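Side-chain contacts in geranylgeranyl pyrophosphate synthase (Corynebacterium glutamicum, PDB 3LMD), which probably condenses isopentenyl diphosphate units onto an allylic diphosphate to build long-chain isoprenoid diphosphates, with magnesium as cofactor: residues 45-50 against 100-105; 81-86 against 91-96; 162-167 against 204-209; 211-216 against 220-225. One frame throughout, in Å; residues are numbered along the deposited sequence.

Interaction 1 (45-50 against 100-105); sequences VQVEEL and AAVVVE
Val47, Leu50, Ala101 and Val102 form a purely apolar contact between two helices, 34-55 and 95-118, about 17 Å from the centre of the chain to the centre of the contact. The segment axes cross at -58° and approach to 9.3 Å, and no hydrogen bond joins them. Val102 has the largest share, through CG2. Set anti to the carbonyl carbon, this methyl reaches across to the turn of segment 45-50 and lies 3.5 Å from Val47 O, while Val47 CG1 stands 4.0 Å from the same methyl. The two valines pass each other in opposite directions. Leu50, one turn on from Val47, crosses Val102 at about a right angle, and its CB sits 4.0 Å from Val102 CG2. On the other branch Val47 CG2 meets Ala101 CB, also at 4.0 Å. Both segments belong to the all-helical fold of the FPP/GGPP synthases, in which helices pack into one large bundle. Beta-branched valine suits such a crossing, because its methyls branch right at the backbone and keep little freedom on a helix, whereas alanine's single methyl gives Val47 CG2 a small neighbour. Pro79 of helix 77-86 touches both Val47 and Ala101, and Leu153 of helix 132-157 packs on Val102. Beside this apolar patch, Arg76 makes salt bridges with both Glu48 and Glu105, a bridge between carboxylates that would otherwise probably repel each other.

Interaction 2 (81-86 against 91-96); sequences FALLAS and KPLSEN
Leu93 and Leu83 meet at about a right angle, the branched end of the first laid across the root of the second: Leu93 CD2 lies 3.6 Å from Leu83 CB. The same methyl is 3.5 Å from Ser86 OG, and so sits against the turn Leu83-Ser86. Ser86 turns its CB toward the loop. With OG placed between its backbone N and carbonyl carbon (chi1 80°), the hydroxyl can face both ways at once. It gives its proton to Leu83 O, one turn back, at 2.7 Å, and takes the N-H of Leu93 at 2.9 Å in a moderately bent bond of 149°. Beside it, Pro92 brings its CA-H to Ser86 O, a CA-H...O contact of 3.4 Å. Pro92 and Leu93 are the middle residues of a type II turn from Lys91 to Ser94; proline suits the first of these places, and Leu93 has positive phi in the second. Ser94, the N-cap of helix 95-118, adds a side-chain bond across the turn, its OG donating to Lys91 O at 3.1 Å. A small hydroxyl is apt at position 86, since it serves a helix carbonyl and a loop amide together. It thus ties the loop to the helix, with Leu93 CD2 packed against it.

Interaction 3 (162-167 against 204-209); sequences VAHFAE and IASAGY
His164 on helix 159-181 reaches over to helix 188-214, where Ser206 and Tyr209, three residues apart, receive it. Its CB points toward that helix and already lies 4.1 Å from Tyr209 CE2. With CG anti to the backbone N (chi1 173°), the imidazole is carried straight out from its own helix. From CG outward the ring lies against the face of Tyr209: CG is 3.8 Å from Tyr209 CD2, ND1 is 3.5 Å from it, and CE1 is 3.6 Å from the same atom. CD2 of the histidine lies between the two partners, nearer Ser206 OG at 3.4 Å. At the far end NE2 makes a hydrogen bond of 2.9 Å with Ser206 OG, which sits at the edge of the ring near its plane. The two rings form an offset stack, with centroids 4.3 Å apart and planes at 14°; Tyr209 CD2 stands over the centre of the imidazole. Because both side chains leave their helices toward each other, they slide past in opposite directions and overlap by part of a ring.

The contact joins two helices of the prenyl synthase bundle, at a partly buried place. Ile222 and Lys226 of helix 219-246 touch Tyr209, and the neighbouring residues Val162, Ala163, Phe165 and Ala166 pack against the second subunit, so the histidine's helix also serves the dimer interface. Histidine fits here as a flat group with polar edges, and the small serine lets it come close. One face stacked and one nitrogen bonded at the ring edge together fix the imidazole's tilt and rotation.

Interaction 4 (211-216 against 220-225); sequences GAMHAG and EHIDAL
Ile222 has CG1 anti to its carbonyl carbon (chi1 -65°) and an extended chi2, which sends CD1 out from helix 219-246 to the last turn of helix 188-214. Met213 departs with CG anti to the backbone N and then bends at chi2 and chi3, so that its sulfur end folds away from Ile222 and its CE comes to rest over one face of His214, offset toward the rim, 3.6 Å above the ring plane. The touching is therefore done by the root of the methionine: Ile222 CD1 lies 3.7 Å from Met213 CA and 3.9 Å from Met213 CB. Further along, Ala212 CB faces the opposing helix and is shared by two residues, with Ile222 CG1 at 3.9 Å and Leu225 CD1 at 3.7 Å. The small methyl of alanine allows the backbones to come near, the CA atoms of Ala212 and Ile222 being 5.3 Å apart, and the branched Ile222 and Leu225, one helical turn apart, flank it. No hydrogen bond crosses the contact. Around it, Arg330 makes salt bridges with Glu220 and Asp223, and Thr161 bonds to His214. Gly216, just past the helix, has positive phi, a backbone that glycine adopts readily, and Gly216 N bonds back to Met213 O. This is a Schellman motif at the C-terminal end of one helix, followed by a short turn into the next: a helical hairpin of the all-alpha prenyl synthase fold.

How the interactions relate
Three of the contacts join helices of one bundle; interaction 2 joins a helix to the loop that leads into the next. Chemistry follows place: the buried interaction 1 is purely apolar, whereas interactions 2 and 3, only partly buried, add hydrogen bonds to their packing; interaction 4 is partly buried too, yet apolar. Interactions 1 and 2 share helix 95-118 and meet where Ala101 CB lies 4.0 Å from Ala82 CB. Interactions 3 and 4 share helix 188-214, and there Tyr209 touches Ile222. Interactions 2 and 4 both lie at short connections and are tied by a probable backbone bond from Lys91 N to Ala215 O. Interaction 3 alone stacks aromatic rings, and its segment 162-167 alone reaches the second subunit.

Interaction 1 (45-50 against 100-105)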
loop_
_atom_site.group_PDB
_atom_site.type_symbol
_atom_site.label_atom_id
_atom_site.label_comp_id
_atom_site.label_asym_id
_atom_site.label_seq_id
_atom_site.Cartn_x
_atom_site.Cartn_y
_atom_site.Cartn_z
ATOM N N VAL A 45 15.489 -7.394 -20.522
ATOM C CA VAL A 45 15.446 -8.786 -20.050
ATOM C C VAL A 45 15.822 -8.821 -18.564
ATOM O O VAL A 45 15.215 -9.542 -17.743
ATOM C CB VAL A 45 16.454 -9.663 -20.848
ATOM C CG1 VAL A 45 16.648 -11.043 -20.178
ATOM C CG2 VAL A 45 16.021 -9.794 -22.301
ATOM N N GLN A 46 16.840 -8.057 -18.201
ATOM C CA GLN A 46 17.268 -7.981 -16.814
ATOM C C GLN A 46 16.169 -7.392 -15.896
ATOM O O GLN A 46 15.976 -7.848 -14.769
ATOM C CB GLN A 46 18.524 -7.129 -16.704
ATOM C CG GLN A 46 19.746 -7.716 -17.452
ATOM C CD GLN A 46 20.913 -6.739 -17.476
ATOM O OE1 GLN A 46 21.538 -6.480 -16.450
ATOM N NE2 GLN A 46 21.205 -6.183 -18.650
ATOM N N VAL A 47 15.478 -6.373 -16.380
ATOM C CA VAL A 47 14.292 -5.850 -15.667
ATOM C C VAL A 47 13.238 -6.942 -15.496
ATOM O O VAL A 47 12.685 -7.133 -14.414
ATOM C CB VAL A 47 13.644 -4.703 -16.491
ATOM C CG1 VAL A 47 12.250 -4.373 -15.973
ATOM C CG2 VAL A 47 14.576 -3.479 -16.503
ATOM N N GLU A 48 12.899 -7.611 -16.592
ATOM C CA GLU A 48 11.930 -8.676 -16.528
ATOM C C GLU A 48 12.327 -9.772 -15.516
ATOM O O GLU A 48 11.470 -10.309 -14.823
ATOM C CB GLU A 48 11.708 -9.304 -17.914
ATOM C CG GLU A 48 11.023 -8.365 -18.939
ATOM C CD GLU A 48 9.510 -8.208 -18.679
ATOM O OE1 GLU A 48 9.019 -8.709 -17.644
ATOM O OE2 GLU A 48 8.810 -7.609 -19.524
ATOM N N GLU A 49 13.608 -10.123 -15.448
ATOM C CA GLU A 49 14.050 -11.193 -14.537
ATOM C C GLU A 49 13.859 -10.767 -13.094
ATOM O O GLU A 49 13.361 -11.542 -12.275
ATOM C CB GLU A 49 15.531 -11.579 -14.774
ATOM C CG GLU A 49 15.606 -12.616 -15.902
ATOM C CD GLU A 49 16.984 -12.780 -16.526
ATOM O OE1 GLU A 49 17.975 -12.230 -15.990
ATOM O OE2 GLU A 49 17.048 -13.472 -17.571
ATOM N N LEU A 50 14.270 -9.549 -12.783
ATOM C CA LEU A 50 14.227 -9.085 -11.392
ATOM C C LEU A 50 12.765 -8.843 -10.976
ATOM O O LEU A 50 12.353 -9.169 -9.859
ATOM C CB LEU A 50 15.125 -7.852 -11.190
ATOM C CG LEU A 50 15.066 -7.216 -9.795
ATOM C CD1 LEU A 50 15.404 -8.257 -8.679
ATOM C CD2 LEU A 50 15.950 -5.983 -9.669
ATOM N N ALA A 100 15.800 0.344 -10.142
ATOM C CA ALA A 100 14.830 1.455 -10.164
ATOM C C ALA A 100 13.688 1.227 -11.162
ATOM O O ALA A 100 12.535 1.523 -10.855
ATOM C CB ALA A 100 15.534 2.800 -10.421
ATOM N N ALA A 101 13.982 0.689 -12.342
ATOM C CA ALA A 101 12.961 0.446 -13.361
ATOM C C ALA A 101 11.971 -0.587 -12.862
ATOM O O ALA A 101 10.754 -0.488 -13.128
ATOM C CB ALA A 101 13.598 -0.024 -14.697
ATOM N N VAL A 102 12.482 -1.547 -12.102
ATOM C CA VAL A 102 11.638 -2.583 -11.539
ATOM C C VAL A 102 10.732 -1.958 -10.478
ATOM O O VAL A 102 9.553 -2.283 -10.393
ATOM C CB VAL A 102 12.463 -3.763 -10.964
ATOM C CG1 VAL A 102 11.575 -4.698 -10.079
ATOM C CG2 VAL A 102 13.160 -4.551 -12.118
ATOM N N VAL A 103 11.294 -1.059 -9.677
ATOM C CA VAL A 103 10.485 -0.386 -8.661
ATOM C C VAL A 103 9.342 0.380 -9.331
ATOM O O VAL A 103 8.193 0.319 -8.873
ATOM C CB VAL A 103 11.350 0.562 -7.808
ATOM C CG1 VAL A 103 10.459 1.538 -6.959
ATOM C CG2 VAL A 103 12.260 -0.267 -6.862
ATOM N N VAL A 104 9.649 1.099 -10.408
ATOM C CA VAL A 104 8.593 1.829 -11.128
ATOM C C VAL A 104 7.524 0.867 -11.621
ATOM O O VAL A 104 6.314 1.115 -11.457
ATOM C CB VAL A 104 9.159 2.662 -12.294
ATOM C CG1 VAL A 104 8.019 3.256 -13.169
ATOM C CG2 VAL A 104 10.053 3.775 -11.718
ATOM N N GLU A 105 7.942 -0.223 -12.242
ATOM C CA GLU A 105 6.949 -1.159 -12.777
ATOM C C GLU A 105 6.107 -1.852 -11.708
ATOM O O GLU A 105 4.911 -2.084 -11.917
ATOM C CB GLU A 105 7.587 -2.192 -13.711
ATOM C CG GLU A 105 6.558 -3.118 -14.328
ATOM C CD GLU A 105 5.696 -2.456 -15.414
ATOM O OE1 GLU A 105 5.817 -1.246 -15.660
ATOM O OE2 GLU A 105 4.898 -3.171 -16.063
#

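Interaction 2 (81-86 against 91-96)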
loop_
_atom_site.group_PDB
_atom_site.type_symbol
_atom_site.label_atom_id
_atom_site.label_comp_id
_atom_site.label_asym_id
_atom_site.label_seq_id
_atom_site.Cartn_x
_atom_site.Cartn_y
_atom_site.Cartn_z
ATOM N N PHE A 81 11.250 3.479 -20.596
ATOM C CA PHE A 81 11.555 4.907 -20.478
ATOM C C PHE A 81 12.657 5.170 -19.452
ATOM O O PHE A 81 13.547 5.980 -19.695
ATOM C CB PHE A 81 10.292 5.723 -20.146
ATOM C CG PHE A 81 10.570 7.216 -19.998
ATOM C CD1 PHE A 81 11.344 7.889 -20.937
ATOM C CD2 PHE A 81 10.103 7.919 -18.911
ATOM C CE1 PHE A 81 11.609 9.260 -20.790
ATOM C CE2 PHE A 81 10.339 9.296 -18.775
ATOM C CZ PHE A 81 11.088 9.956 -19.700
ATOM N N ALA A 82 12.625 4.473 -18.313
ATOM C CA ALA A 82 13.693 4.620 -17.307
ATOM C C ALA A 82 15.076 4.219 -17.896
ATOM O O ALA A 82 16.119 4.856 -17.607
ATOM C CB ALA A 82 13.400 3.739 -16.072
ATOM N N LEU A 83 15.081 3.153 -18.684
ATOM C CA LEU A 83 16.334 2.687 -19.313
ATOM C C LEU A 83 16.847 3.727 -20.339
ATOM O O LEU A 83 18.040 4.035 -20.366
ATOM C CB LEU A 83 16.155 1.322 -20.001
ATOM C CG LEU A 83 15.728 0.106 -19.140
ATOM C CD1 LEU A 83 15.559 -1.174 -19.938
ATOM C CD2 LEU A 83 16.625 -0.150 -17.946
ATOM N N LEU A 84 15.951 4.244 -21.176
ATOM C CA LEU A 84 16.311 5.322 -22.113
ATOM C C LEU A 84 16.844 6.534 -21.390
ATOM O O LEU A 84 17.888 7.104 -21.779
ATOM C CB LEU A 84 15.109 5.674 -23.016
ATOM C CG LEU A 84 14.676 4.541 -23.952
ATOM C CD1 LEU A 84 13.365 4.885 -24.655
ATOM C CD2 LEU A 84 15.782 4.336 -24.982
ATOM N N ALA A 85 16.153 6.952 -20.324
ATOM C CA ALA A 85 16.616 8.084 -19.545
ATOM C C ALA A 85 18.018 7.849 -19.004
ATOM O O ALA A 85 18.802 8.786 -18.901
ATOM C CB ALA A 85 15.653 8.378 -18.347
ATOM N N SER A 86 18.324 6.614 -18.604
ATOM C CA SER A 86 19.644 6.330 -18.034
ATOM C C SER A 86 20.753 6.522 -19.078
ATOM O O SER A 86 21.900 6.722 -18.730
ATOM C CB SER A 86 19.723 4.914 -17.436
ATOM O OG SER A 86 19.924 3.936 -18.453
ATOM N N LYS A 91 26.560 6.128 -15.994
ATOM C CA LYS A 91 26.415 4.694 -15.825
ATOM C C LYS A 91 25.054 4.199 -16.313
ATOM O O LYS A 91 24.228 3.780 -15.504
ATOM C CB LYS A 91 26.603 4.320 -14.355
ATOM C CG LYS A 91 27.817 5.015 -13.709
ATOM C CD LYS A 91 28.140 4.467 -12.329
ATOM C CE LYS A 91 29.586 4.792 -11.950
ATOM N NZ LYS A 91 29.913 4.395 -10.552
ATOM N N PRO A 92 24.836 4.236 -17.630
ATOM C CA PRO A 92 23.596 3.803 -18.283
ATOM C C PRO A 92 23.330 2.349 -18.048
ATOM O O PRO A 92 24.262 1.528 -18.073
ATOM C CB PRO A 92 23.863 4.007 -19.780
ATOM C CG PRO A 92 25.125 4.805 -19.884
ATOM C CD PRO A 92 25.860 4.718 -18.582
ATOM N N LEU A 93 22.064 2.010 -17.821
ATOM C CA LEU A 93 21.686 0.613 -17.769
ATOM C C LEU A 93 22.401 -0.184 -16.677
ATOM O O LEU A 93 22.509 -1.396 -16.756
ATOM C CB LEU A 93 21.880 -0.043 -19.143
ATOM C CG LEU A 93 21.295 0.770 -20.301
ATOM C CD1 LEU A 93 21.677 0.127 -21.649
ATOM C CD2 LEU A 93 19.744 0.891 -20.160
ATOM N N SER A 94 22.876 0.497 -15.645
ATOM C CA SER A 94 23.634 -0.172 -14.595
ATOM C C SER A 94 22.681 -0.937 -13.680
ATOM O O SER A 94 21.458 -0.887 -13.869
ATOM C CB SER A 94 24.397 0.863 -13.799
ATOM O OG SER A 94 23.476 1.780 -13.222
ATOM N N GLU A 95 23.221 -1.642 -12.687
ATOM C CA GLU A 95 22.381 -2.517 -11.861
ATOM C C GLU A 95 21.297 -1.694 -11.106
ATOM O O GLU A 95 20.168 -2.162 -10.914
ATOM C CB GLU A 95 23.263 -3.293 -10.870
ATOM C CG GLU A 95 22.546 -3.984 -9.717
ATOM C CD GLU A 95 23.309 -3.800 -8.377
ATOM O OE1 GLU A 95 24.220 -2.935 -8.306
ATOM O OE2 GLU A 95 23.004 -4.513 -7.396
ATOM N N ASN A 96 21.655 -0.502 -10.650
ATOM C CA ASN A 96 20.678 0.306 -9.907
ATOM C C ASN A 96 19.617 0.957 -10.812
ATOM O O ASN A 96 18.488 1.210 -10.371
ATOM C CB ASN A 96 21.368 1.335 -9.044
ATOM C CG ASN A 96 21.985 0.724 -7.780
ATOM O OD1 ASN A 96 21.777 -0.444 -7.467
ATOM N ND2 ASN A 96 22.719 1.536 -7.041
#

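Interaction 3 (162-167 against 204-209)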
loop_
_atom_site.group_PDB
_atom_site.type_symbol
_atom_site.label_atom_id
_atom_site.label_comp_id
_atom_site.label_asym_id
_atom_site.label_seq_id
_atom_site.Cartn_x
_atom_site.Cartn_y
_atom_site.Cartn_z
ATOM N N VAL A 162 13.583 6.813 -2.050
ATOM C CA VAL A 162 12.431 6.603 -1.166
ATOM C C VAL A 162 11.590 7.903 -1.065
ATOM O O VAL A 162 10.369 7.862 -1.103
ATOM C CB VAL A 162 12.859 6.139 0.249
ATOM C CG1 VAL A 162 11.642 5.986 1.191
ATOM C CG2 VAL A 162 13.624 4.768 0.173
ATOM N N ALA A 163 12.263 9.046 -0.932
ATOM C CA ALA A 163 11.587 10.344 -0.813
ATOM C C ALA A 163 10.813 10.614 -2.091
ATOM O O ALA A 163 9.648 11.062 -2.068
ATOM C CB ALA A 163 12.628 11.444 -0.602
ATOM N N HIS A 164 11.462 10.348 -3.225
ATOM C CA HIS A 164 10.822 10.551 -4.521
ATOM C C HIS A 164 9.640 9.599 -4.701
ATOM O O HIS A 164 8.580 9.992 -5.193
ATOM C CB HIS A 164 11.834 10.362 -5.651
ATOM C CG HIS A 164 11.216 10.396 -7.003
ATOM N ND1 HIS A 164 10.953 11.577 -7.667
ATOM C CD2 HIS A 164 10.757 9.399 -7.802
ATOM C CE1 HIS A 164 10.373 11.303 -8.828
ATOM N NE2 HIS A 164 10.243 9.991 -8.931
ATOM N N PHE A 165 9.814 8.346 -4.291
ATOM C CA PHE A 165 8.704 7.381 -4.301
ATOM C C PHE A 165 7.531 7.871 -3.456
ATOM O O PHE A 165 6.363 7.810 -3.877
ATOM C CB PHE A 165 9.170 6.001 -3.773
ATOM C CG PHE A 165 8.028 5.044 -3.493
ATOM C CD1 PHE A 165 7.490 4.270 -4.512
ATOM C CD2 PHE A 165 7.436 4.995 -2.239
ATOM C CE1 PHE A 165 6.413 3.401 -4.249
ATOM C CE2 PHE A 165 6.350 4.143 -1.972
ATOM C CZ PHE A 165 5.829 3.350 -2.994
ATOM N N ALA A 166 7.827 8.358 -2.254
ATOM C CA ALA A 166 6.761 8.801 -1.361
ATOM C C ALA A 166 5.895 9.872 -2.046
ATOM O O ALA A 166 4.653 9.835 -1.970
ATOM C CB ALA A 166 7.337 9.327 -0.043
ATOM N N GLU A 167 6.551 10.802 -2.739
ATOM C CA GLU A 167 5.850 11.876 -3.441
ATOM C C GLU A 167 5.075 11.331 -4.617
ATOM O O GLU A 167 3.898 11.637 -4.799
ATOM C CB GLU A 167 6.837 12.933 -3.954
ATOM C CG GLU A 167 6.112 14.100 -4.618
ATOM C CD GLU A 167 7.039 15.178 -5.162
ATOM O OE1 GLU A 167 8.256 15.142 -4.880
ATOM O OE2 GLU A 167 6.529 16.076 -5.871
ATOM N N ILE A 204 5.243 8.125 -15.040
ATOM C CA ILE A 204 6.127 8.150 -16.213
ATOM C C ILE A 204 7.249 9.163 -15.962
ATOM O O ILE A 204 8.419 8.881 -16.233
ATOM C CB ILE A 204 5.325 8.469 -17.493
ATOM C CG1 ILE A 204 4.294 7.357 -17.730
ATOM C CG2 ILE A 204 6.230 8.578 -18.717
ATOM C CD1 ILE A 204 3.284 7.724 -18.811
ATOM N N ALA A 205 6.898 10.323 -15.408
ATOM C CA ALA A 205 7.880 11.316 -14.977
ATOM C C ALA A 205 8.881 10.678 -14.018
ATOM O O ALA A 205 10.086 10.924 -14.118
ATOM C CB ALA A 205 7.196 12.541 -14.306
ATOM N N SER A 206 8.381 9.850 -13.100
ATOM C CA SER A 206 9.239 9.188 -12.127
ATOM C C SER A 206 10.226 8.219 -12.782
ATOM O O SER A 206 11.351 8.102 -12.350
ATOM C CB SER A 206 8.374 8.420 -11.092
ATOM O OG SER A 206 9.192 7.633 -10.264
ATOM N N ALA A 207 9.773 7.467 -13.772
ATOM C CA ALA A 207 10.656 6.586 -14.518
ATOM C C ALA A 207 11.824 7.386 -15.135
ATOM O O ALA A 207 12.970 6.949 -15.071
ATOM C CB ALA A 207 9.896 5.889 -15.587
ATOM N N GLY A 208 11.537 8.554 -15.713
ATOM C CA GLY A 208 12.620 9.398 -16.317
ATOM C C GLY A 208 13.562 9.899 -15.224
ATOM O O GLY A 208 14.787 9.830 -15.343
ATOM N N TYR A 209 12.985 10.376 -14.135
ATOM C CA TYR A 209 13.761 10.915 -13.019
ATOM C C TYR A 209 14.727 9.845 -12.467
ATOM O O TYR A 209 15.937 10.074 -12.336
ATOM C CB TYR A 209 12.811 11.404 -11.894
ATOM C CG TYR A 209 13.587 11.890 -10.675
ATOM C CD1 TYR A 209 14.081 13.200 -10.608
ATOM C CD2 TYR A 209 13.861 11.025 -9.607
ATOM C CE1 TYR A 209 14.831 13.653 -9.476
ATOM C CE2 TYR A 209 14.625 11.464 -8.467
ATOM C CZ TYR A 209 15.096 12.772 -8.429
ATOM O OH TYR A 209 15.824 13.204 -7.344
#

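Interaction 4 (211-216 against 220-225)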
loop_
_atom_site.group_PDB
_atom_site.type_symbol
_atom_site.label_atom_id
_atom_site.label_comp_id
_atom_site.label_asym_id
_atom_site.label_seq_id
_atom_site.Cartn_x
_atom_site.Cartn_y
_atom_site.Cartn_z
ATOM N N GLY A 211 15.601 6.728 -13.683
ATOM C CA GLY A 211 16.533 6.168 -14.661
ATOM C C GLY A 211 17.726 7.090 -14.823
ATOM O O GLY A 211 18.866 6.636 -14.772
ATOM N N ALA A 212 17.470 8.387 -14.976
ATOM C CA ALA A 212 18.557 9.348 -15.156
ATOM C C ALA A 212 19.371 9.519 -13.867
ATOM O O ALA A 212 20.607 9.564 -13.907
ATOM C CB ALA A 212 18.019 10.701 -15.643
ATOM N N MET A 213 18.694 9.626 -12.725
ATOM C CA MET A 213 19.401 9.868 -11.474
ATOM C C MET A 213 20.333 8.708 -11.110
ATOM O O MET A 213 21.487 8.936 -10.706
ATOM C CB MET A 213 18.441 10.147 -10.306
ATOM C CG MET A 213 19.196 10.494 -8.970
ATOM S SD MET A 213 19.600 9.047 -7.958
ATOM C CE MET A 213 17.949 8.929 -7.156
ATOM N N HIS A 214 19.830 7.480 -11.197
ATOM C CA HIS A 214 20.657 6.305 -10.890
ATOM C C HIS A 214 21.772 6.034 -11.897
ATOM O O HIS A 214 22.697 5.288 -11.593
ATOM C CB HIS A 214 19.827 5.043 -10.635
ATOM C CG HIS A 214 19.135 5.063 -9.309
ATOM N ND1 HIS A 214 19.815 4.923 -8.121
ATOM C CD2 HIS A 214 17.852 5.350 -8.978
ATOM C CE1 HIS A 214 18.970 5.048 -7.110
ATOM N NE2 HIS A 214 17.769 5.310 -7.604
ATOM N N ALA A 215 21.689 6.646 -13.073
ATOM C CA ALA A 215 22.778 6.573 -14.037
ATOM C C ALA A 215 23.810 7.683 -13.811
ATOM O O ALA A 215 24.820 7.766 -14.538
ATOM C CB ALA A 215 22.236 6.649 -15.438
ATOM N N GLY A 216 23.554 8.529 -12.814
ATOM C CA GLY A 216 24.406 9.679 -12.514
ATOM C C GLY A 216 24.357 10.824 -13.518
ATOM O O GLY A 216 25.325 11.560 -13.652
ATOM N N GLU A 220 20.202 18.964 -14.400
ATOM C CA GLU A 220 19.375 19.563 -15.440
ATOM C C GLU A 220 18.812 18.491 -16.367
ATOM O O GLU A 220 17.692 18.607 -16.851
ATOM C CB GLU A 220 20.172 20.605 -16.247
ATOM C CG GLU A 220 20.476 21.896 -15.453
ATOM C CD GLU A 220 19.214 22.666 -15.030
ATOM O OE1 GLU A 220 19.030 22.897 -13.814
ATOM O OE2 GLU A 220 18.398 23.026 -15.908
ATOM N N HIS A 221 19.591 17.447 -16.611
ATOM C CA HIS A 221 19.155 16.400 -17.507
ATOM C C HIS A 221 18.158 15.497 -16.798
ATOM O O HIS A 221 17.183 15.074 -17.407
ATOM C CB HIS A 221 20.336 15.595 -18.050
ATOM C CG HIS A 221 21.286 16.411 -18.870
ATOM N ND1 HIS A 221 22.564 15.992 -19.171
ATOM C CD2 HIS A 221 21.141 17.627 -19.447
ATOM C CE1 HIS A 221 23.164 16.914 -19.906
ATOM N NE2 HIS A 221 22.319 17.913 -20.094
ATOM N N ILE A 222 18.408 15.221 -15.524
ATOM C CA ILE A 222 17.451 14.479 -14.700
ATOM C C ILE A 222 16.112 15.227 -14.687
ATOM O O ILE A 222 15.046 14.633 -14.902
ATOM C CB ILE A 222 17.948 14.341 -13.259
ATOM C CG1 ILE A 222 19.230 13.479 -13.185
ATOM C CG2 ILE A 222 16.849 13.753 -12.343
ATOM C CD1 ILE A 222 19.856 13.495 -11.729
ATOM N N ASP A 223 16.175 16.535 -14.444
ATOM C CA ASP A 223 14.970 17.354 -14.401
ATOM C C ASP A 223 14.244 17.365 -15.754
ATOM O O ASP A 223 13.010 17.286 -15.817
ATOM C CB ASP A 223 15.303 18.788 -13.964
ATOM C CG ASP A 223 14.063 19.571 -13.568
ATOM O OD1 ASP A 223 13.458 19.219 -12.537
ATOM O OD2 ASP A 223 13.689 20.516 -14.300
ATOM N N ALA A 224 15.005 17.479 -16.842
ATOM C CA ALA A 224 14.402 17.509 -18.163
ATOM C C ALA A 224 13.685 16.192 -18.475
ATOM O O ALA A 224 12.635 16.188 -19.113
ATOM C CB ALA A 224 15.474 17.784 -19.230
ATOM N N LEU A 225 14.283 15.066 -18.087
ATOM C CA LEU A 225 13.693 13.754 -18.413
ATOM C C LEU A 225 12.430 13.501 -17.577
ATOM O O LEU A 225 11.434 12.935 -18.058
ATOM C CB LEU A 225 14.724 12.614 -18.181
ATOM C CG LEU A 225 15.709 12.640 -19.373
ATOM C CD1 LEU A 225 17.118 12.141 -18.958
ATOM C CD2 LEU A 225 15.168 11.863 -20.527
#